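Local coordinates for protein PlyP35 (Listeria phage P35, PDB 6S3Y) that is the cell wall binding domain of a phage endolysin and probably attaches the enzyme to the Listeria cell wall, at residues C88-L102 with L120-P132. Residues are numbered along the deposited sequence; the frame is centred on the assembly and turned at random.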
loop_
_atom_site.group_PDB
_atom_site.type_symbol
_atom_site.label_atom_id
_atom_site.label_comp_id
_atom_site.label_asym_id
_atom_site.label_seq_id
_atom_site.Cartn_x
_atom_site.Cartn_y
_atom_site.Cartn_z
ATOM N N CYS A 88 -5.075 6.818 1.931
ATOM C CA CYS A 88 -5.824 7.004 3.201
ATOM C C CYS A 88 -7.313 6.880 2.897
ATOM O O CYS A 88 -7.748 7.137 1.723
ATOM C CB CYS A 88 -5.473 8.314 3.891
ATOM S SG CYS A 88 -5.714 9.762 2.836
ATOM N N TRP A 89 -8.083 6.467 3.904
ATOM C CA TRP A 89 -9.514 6.135 3.728
ATOM C C TRP A 89 -10.360 6.941 4.716
ATOM O O TRP A 89 -9.895 7.167 5.845
ATOM C CB TRP A 89 -9.713 4.639 3.971
ATOM C CG TRP A 89 -9.138 3.724 2.920
ATOM C CD1 TRP A 89 -9.792 3.164 1.875
ATOM C CD2 TRP A 89 -7.805 3.170 2.905
ATOM N NE1 TRP A 89 -8.968 2.315 1.199
ATOM C CE2 TRP A 89 -7.743 2.297 1.805
ATOM C CE3 TRP A 89 -6.665 3.320 3.710
ATOM C CZ2 TRP A 89 -6.591 1.582 1.475
ATOM C CZ3 TRP A 89 -5.527 2.610 3.391
ATOM C CH2 TRP A 89 -5.492 1.753 2.296
ATOM N N ASP A 90 -11.598 7.238 4.341
ATOM C CA ASP A 90 -12.493 8.015 5.242
ATOM C C ASP A 90 -13.126 7.086 6.263
ATOM O O ASP A 90 -13.900 7.571 7.058
ATOM C CB ASP A 90 -13.523 8.801 4.469
ATOM C CG ASP A 90 -14.652 8.017 3.861
ATOM O OD1 ASP A 90 -14.521 6.788 3.695
ATOM O OD2 ASP A 90 -15.629 8.679 3.510
ATOM N N ASN A 91 -12.761 5.808 6.293
ATOM C CA ASN A 91 -13.169 4.938 7.429
ATOM C C ASN A 91 -12.160 3.811 7.641
ATOM O O ASN A 91 -11.343 3.560 6.748
ATOM C CB ASN A 91 -14.611 4.464 7.238
ATOM C CG ASN A 91 -14.722 3.308 6.285
ATOM O OD1 ASN A 91 -14.196 2.244 6.555
ATOM N ND2 ASN A 91 -15.407 3.519 5.188
ATOM N N LYS A 92 -12.242 3.128 8.779
ATOM C CA LYS A 92 -11.179 2.227 9.281
ATOM C C LYS A 92 -11.297 0.813 8.681
ATOM O O LYS A 92 -10.543 -0.048 9.121
ATOM C CB LYS A 92 -11.226 2.265 10.801
ATOM C CG LYS A 92 -11.029 3.648 11.376
ATOM C CD LYS A 92 -10.928 3.679 12.865
ATOM C CE LYS A 92 -10.785 5.082 13.407
ATOM N NZ LYS A 92 -10.623 5.053 14.876
ATOM N N LYS A 93 -12.179 0.597 7.711
ATOM C CA LYS A 93 -12.265 -0.689 6.977
ATOM C C LYS A 93 -11.152 -0.749 5.916
ATOM O O LYS A 93 -10.770 -1.883 5.519
ATOM C CB LYS A 93 -13.637 -0.824 6.329
ATOM C CG LYS A 93 -14.806 -0.937 7.301
ATOM C CD LYS A 93 -16.088 -1.336 6.518
ATOM C CE LYS A 93 -17.339 -0.495 6.760
ATOM N NZ LYS A 93 -17.523 -0.187 8.200
ATOM N N LEU A 94 -10.655 0.424 5.478
ATOM C CA LEU A 94 -9.552 0.532 4.483
ATOM C C LEU A 94 -9.988 -0.207 3.215
ATOM O O LEU A 94 -9.203 -0.980 2.686
ATOM C CB LEU A 94 -8.241 -0.046 5.031
ATOM C CG LEU A 94 -7.827 0.391 6.442
ATOM C CD1 LEU A 94 -6.388 0.005 6.737
ATOM C CD2 LEU A 94 -7.958 1.904 6.648
ATOM N N ASN A 95 -11.209 0.060 2.739
ATOM C CA ASN A 95 -11.766 -0.702 1.606
ATOM C C ASN A 95 -12.857 0.129 0.943
ATOM O O ASN A 95 -13.957 0.159 1.479
ATOM C CB ASN A 95 -12.224 -2.079 2.107
ATOM C CG ASN A 95 -12.870 -2.936 1.047
ATOM O OD1 ASN A 95 -12.651 -2.742 -0.135
ATOM N ND2 ASN A 95 -13.685 -3.878 1.482
ATOM N N GLY A 96 -12.565 0.761 -0.197
ATOM C CA GLY A 96 -13.544 1.595 -0.919
ATOM C C GLY A 96 -13.970 2.807 -0.091
ATOM O O GLY A 96 -13.126 3.351 0.689
ATOM N N GLY A 97 -15.220 3.229 -0.244
ATOM C CA GLY A 97 -15.694 4.508 0.312
ATOM C C GLY A 97 -14.923 5.646 -0.329
ATOM O O GLY A 97 -14.586 5.554 -1.530
ATOM N N ASP A 98 -14.617 6.684 0.429
ATOM C CA ASP A 98 -13.816 7.827 -0.056
ATOM C C ASP A 98 -12.358 7.534 0.346
ATOM O O ASP A 98 -12.066 7.379 1.546
ATOM C CB ASP A 98 -14.409 9.115 0.505
ATOM C CG ASP A 98 -13.989 10.377 -0.226
ATOM O OD1 ASP A 98 -13.295 10.264 -1.240
ATOM O OD2 ASP A 98 -14.334 11.460 0.257
ATOM N N PHE A 99 -11.480 7.378 -0.648
ATOM C CA PHE A 99 -10.047 7.128 -0.394
ATOM C C PHE A 99 -9.244 8.044 -1.309
ATOM O O PHE A 99 -9.733 8.400 -2.387
ATOM C CB PHE A 99 -9.728 5.639 -0.542
ATOM C CG PHE A 99 -9.934 5.068 -1.923
ATOM C CD1 PHE A 99 -8.940 5.179 -2.893
ATOM C CD2 PHE A 99 -11.112 4.436 -2.275
ATOM C CE1 PHE A 99 -9.117 4.607 -4.150
ATOM C CE2 PHE A 99 -11.306 3.911 -3.544
ATOM C CZ PHE A 99 -10.293 3.971 -4.473
ATOM N N ILE A 100 -8.048 8.394 -0.854
ATOM C CA ILE A 100 -7.109 9.307 -1.573
ATOM C C ILE A 100 -5.812 8.537 -1.829
ATOM O O ILE A 100 -5.270 7.955 -0.881
ATOM C CB ILE A 100 -6.880 10.584 -0.752
ATOM C CG1 ILE A 100 -8.212 11.313 -0.457
ATOM C CG2 ILE A 100 -5.875 11.480 -1.443
ATOM C CD1 ILE A 100 -8.080 12.434 0.572
ATOM N N ASN A 101 -5.357 8.567 -3.079
ATOM C CA ASN A 101 -4.028 8.083 -3.519
ATOM C C ASN A 101 -2.987 9.071 -2.976
ATOM O O ASN A 101 -3.023 10.235 -3.405
ATOM C CB ASN A 101 -3.988 7.933 -5.043
ATOM C CG ASN A 101 -2.656 7.400 -5.538
ATOM O OD1 ASN A 101 -1.616 7.873 -5.098
ATOM N ND2 ASN A 101 -2.663 6.426 -6.448
ATOM N N LEU A 102 -2.143 8.655 -2.029
ATOM C CA LEU A 102 -1.025 9.479 -1.523
ATOM C C LEU A 102 0.256 9.136 -2.306
ATOM O O LEU A 102 0.704 7.969 -2.267
ATOM C CB LEU A 102 -0.860 9.236 -0.030
ATOM C CG LEU A 102 -2.085 9.571 0.819
ATOM C CD1 LEU A 102 -1.862 9.225 2.293
ATOM C CD2 LEU A 102 -2.426 11.043 0.705
ATOM N N LEU A 120 -5.528 11.768 9.456
ATOM C CA LEU A 120 -5.033 12.835 8.554
ATOM C C LEU A 120 -6.200 13.813 8.373
ATOM O O LEU A 120 -7.238 13.406 7.760
ATOM C CB LEU A 120 -4.606 12.263 7.205
ATOM C CG LEU A 120 -3.444 11.277 7.255
ATOM C CD1 LEU A 120 -3.168 10.659 5.878
ATOM C CD2 LEU A 120 -2.202 11.953 7.774
ATOM N N TYR A 121 -6.020 15.038 8.875
ATOM C CA TYR A 121 -6.979 16.134 8.666
ATOM C C TYR A 121 -6.531 16.926 7.431
ATOM O O TYR A 121 -5.472 17.591 7.485
ATOM C CB TYR A 121 -7.077 17.050 9.888
ATOM C CG TYR A 121 -8.111 18.135 9.643
ATOM C CD1 TYR A 121 -9.468 17.857 9.796
ATOM C CD2 TYR A 121 -7.769 19.410 9.200
ATOM C CE1 TYR A 121 -10.437 18.840 9.621
ATOM C CE2 TYR A 121 -8.725 20.382 8.952
ATOM C CZ TYR A 121 -10.066 20.111 9.190
ATOM O OH TYR A 121 -11.015 21.087 8.990
ATOM N N PHE A 122 -7.334 16.902 6.376
ATOM C CA PHE A 122 -7.098 17.676 5.123
ATOM C C PHE A 122 -7.896 18.995 5.187
ATOM O O PHE A 122 -9.112 18.924 5.246
ATOM C CB PHE A 122 -7.491 16.811 3.928
ATOM C CG PHE A 122 -6.512 15.707 3.627
ATOM C CD1 PHE A 122 -5.310 15.986 2.997
ATOM C CD2 PHE A 122 -6.751 14.412 4.041
ATOM C CE1 PHE A 122 -4.389 14.977 2.750
ATOM C CE2 PHE A 122 -5.839 13.392 3.772
ATOM C CZ PHE A 122 -4.657 13.685 3.148
ATOM N N ALA A 123 -7.227 20.145 5.244
ATOM C CA ALA A 123 -7.822 21.504 5.226
ATOM C C ALA A 123 -8.951 21.605 4.176
ATOM O O ALA A 123 -10.095 21.916 4.578
ATOM C CB ALA A 123 -6.743 22.530 4.968
ATOM N N SER A 124 -8.666 21.294 2.911
ATOM C CA SER A 124 -9.638 21.435 1.782
ATOM C C SER A 124 -10.874 20.544 1.993
ATOM O O SER A 124 -11.924 20.849 1.457
ATOM C CB SER A 124 -8.983 21.125 0.470
ATOM O OG SER A 124 -8.602 19.759 0.445
ATOM N N ARG A 125 -10.746 19.470 2.750
ATOM C CA ARG A 125 -11.847 18.503 3.050
ATOM C C ARG A 125 -12.356 18.861 4.453
ATOM O O ARG A 125 -11.648 19.613 5.158
ATOM C CB ARG A 125 -11.320 17.061 3.021
ATOM C CG ARG A 125 -10.405 16.760 1.857
ATOM C CD ARG A 125 -11.174 16.730 0.573
ATOM N NE ARG A 125 -12.281 15.808 0.656
ATOM C CZ ARG A 125 -12.324 14.594 0.093
ATOM N NH1 ARG A 125 -11.273 14.092 -0.570
ATOM N NH2 ARG A 125 -13.443 13.889 0.222
ATOM N N LYS A 126 -13.543 18.450 4.844
ATOM C CA LYS A 126 -14.018 18.697 6.234
ATOM C C LYS A 126 -14.143 17.332 6.913
ATOM O O LYS A 126 -15.112 17.076 7.658
ATOM C CB LYS A 126 -15.304 19.520 6.209
ATOM C CG LYS A 126 -16.380 18.951 5.303
ATOM C CD LYS A 126 -17.548 19.890 5.082
ATOM C CE LYS A 126 -18.338 19.515 3.846
ATOM N NZ LYS A 126 -19.645 20.202 3.817
ATOM N N LYS A 127 -13.165 16.477 6.691
ATOM C CA LYS A 127 -13.229 15.070 7.127
ATOM C C LYS A 127 -11.868 14.521 7.496
ATOM O O LYS A 127 -10.909 14.949 6.850
ATOM C CB LYS A 127 -13.578 14.263 5.900
ATOM C CG LYS A 127 -14.800 13.420 6.105
ATOM C CD LYS A 127 -15.242 12.457 5.057
ATOM C CE LYS A 127 -14.892 12.617 3.596
ATOM N NZ LYS A 127 -15.615 11.520 2.912
ATOM N N THR A 128 -11.874 13.556 8.401
ATOM C CA THR A 128 -10.680 12.802 8.825
ATOM C C THR A 128 -10.498 11.630 7.851
ATOM O O THR A 128 -11.496 10.912 7.607
ATOM C CB THR A 128 -10.833 12.294 10.261
ATOM O OG1 THR A 128 -11.203 13.414 11.061
ATOM C CG2 THR A 128 -9.551 11.672 10.771
ATOM N N PHE A 129 -9.288 11.443 7.334
ATOM C CA PHE A 129 -8.903 10.188 6.651
ATOM C C PHE A 129 -7.957 9.413 7.573
ATOM O O PHE A 129 -7.431 9.980 8.553
ATOM C CB PHE A 129 -8.324 10.490 5.271
ATOM C CG PHE A 129 -9.342 10.971 4.280
ATOM C CD1 PHE A 129 -9.852 12.264 4.357
ATOM C CD2 PHE A 129 -9.835 10.123 3.283
ATOM C CE1 PHE A 129 -10.823 12.691 3.468
ATOM C CE2 PHE A 129 -10.775 10.569 2.366
ATOM C CZ PHE A 129 -11.273 11.845 2.478
ATOM N N TYR A 130 -7.798 8.117 7.288
ATOM C CA TYR A 130 -6.995 7.199 8.129
ATOM C C TYR A 130 -5.979 6.482 7.249
ATOM O O TYR A 130 -6.316 6.094 6.109
ATOM C CB TYR A 130 -7.914 6.208 8.854
ATOM C CG TYR A 130 -8.930 6.893 9.728
ATOM C CD1 TYR A 130 -8.578 7.380 10.976
ATOM C CD2 TYR A 130 -10.231 7.074 9.283
ATOM C CE1 TYR A 130 -9.502 8.044 11.767
ATOM C CE2 TYR A 130 -11.163 7.748 10.063
ATOM C CZ TYR A 130 -10.808 8.194 11.317
ATOM O OH TYR A 130 -11.728 8.853 12.068
ATOM N N ILE A 131 -4.772 6.340 7.799
ATOM C CA ILE A 131 -3.639 5.622 7.154
ATOM C C ILE A 131 -3.087 4.640 8.185
ATOM O O ILE A 131 -2.854 4.992 9.337
ATOM C CB ILE A 131 -2.592 6.609 6.599
ATOM C CG1 ILE A 131 -1.525 5.872 5.781
ATOM C CG2 ILE A 131 -1.995 7.474 7.699
ATOM C CD1 ILE A 131 -0.553 6.796 5.039
ATOM N N PRO A 132 -2.869 3.364 7.802
ATOM C CA PRO A 132 -2.241 2.391 8.700
ATOM C C PRO A 132 -0.724 2.621 8.808
ATOM O O PRO A 132 -0.113 3.161 7.884
ATOM C CB PRO A 132 -2.585 1.062 8.027
ATOM C CG PRO A 132 -2.637 1.405 6.549
ATOM C CD PRO A 132 -3.212 2.797 6.488
HETATM O O HOH W 1 -13.980 10.093 7.988
#
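With CG of Asp98 trans to its own nitrogen (chi1 -162°) and the Arg125 chain folded back at chi2 and chi3, the two side chains come from opposite directions, their carboxylate and guanidinium planes 42° apart, and Arg125 NH2 forms a salt bridge to Asp98 OD2 (2.6 Å), reached on its syn side but somewhat out of the carboxylate plane. Lys127 NZ takes the anti lone pair of Asp98 OD2 at 2.9 Å and also forms a salt bridge with Asp90 OD2, so one ammonium links both carboxylates. The Phe129 ring has Arg125 NH2 at its edge and is sandwiched between Ile100 CD1, centred over one face at 3.7 Å from the plane, and Asp90 CB over the opposite face. The guanidinium in turn has Phe129 CZ against one of its faces. The strands lie in what is probably the second of two SH3-like cell wall binding units: the hairpin of 117-121 and 128-132 meets the 78-89/99-103 pair through a single antiparallel bridge, in which Trp89 N donates to Tyr130 O (2.9 Å) and Tyr130 N to Trp89 O (2.7 Å). A water extends the join by donating to both Asp90 O and Thr128 O. Inside, Cys88 SG, set between its own nitrogen and carbonyl carbon (chi1 56°), packs against Phe129 CB and meets the Phe122 ring obliquely, near CE2, while Leu102 meets Leu120 and Ile131. Elsewhere, Lys92 CE lies over one face of the Tyr130 ring, 3.9 Å from its centroid, and Lys92 NZ reaches on to a salt bridge with Asp115.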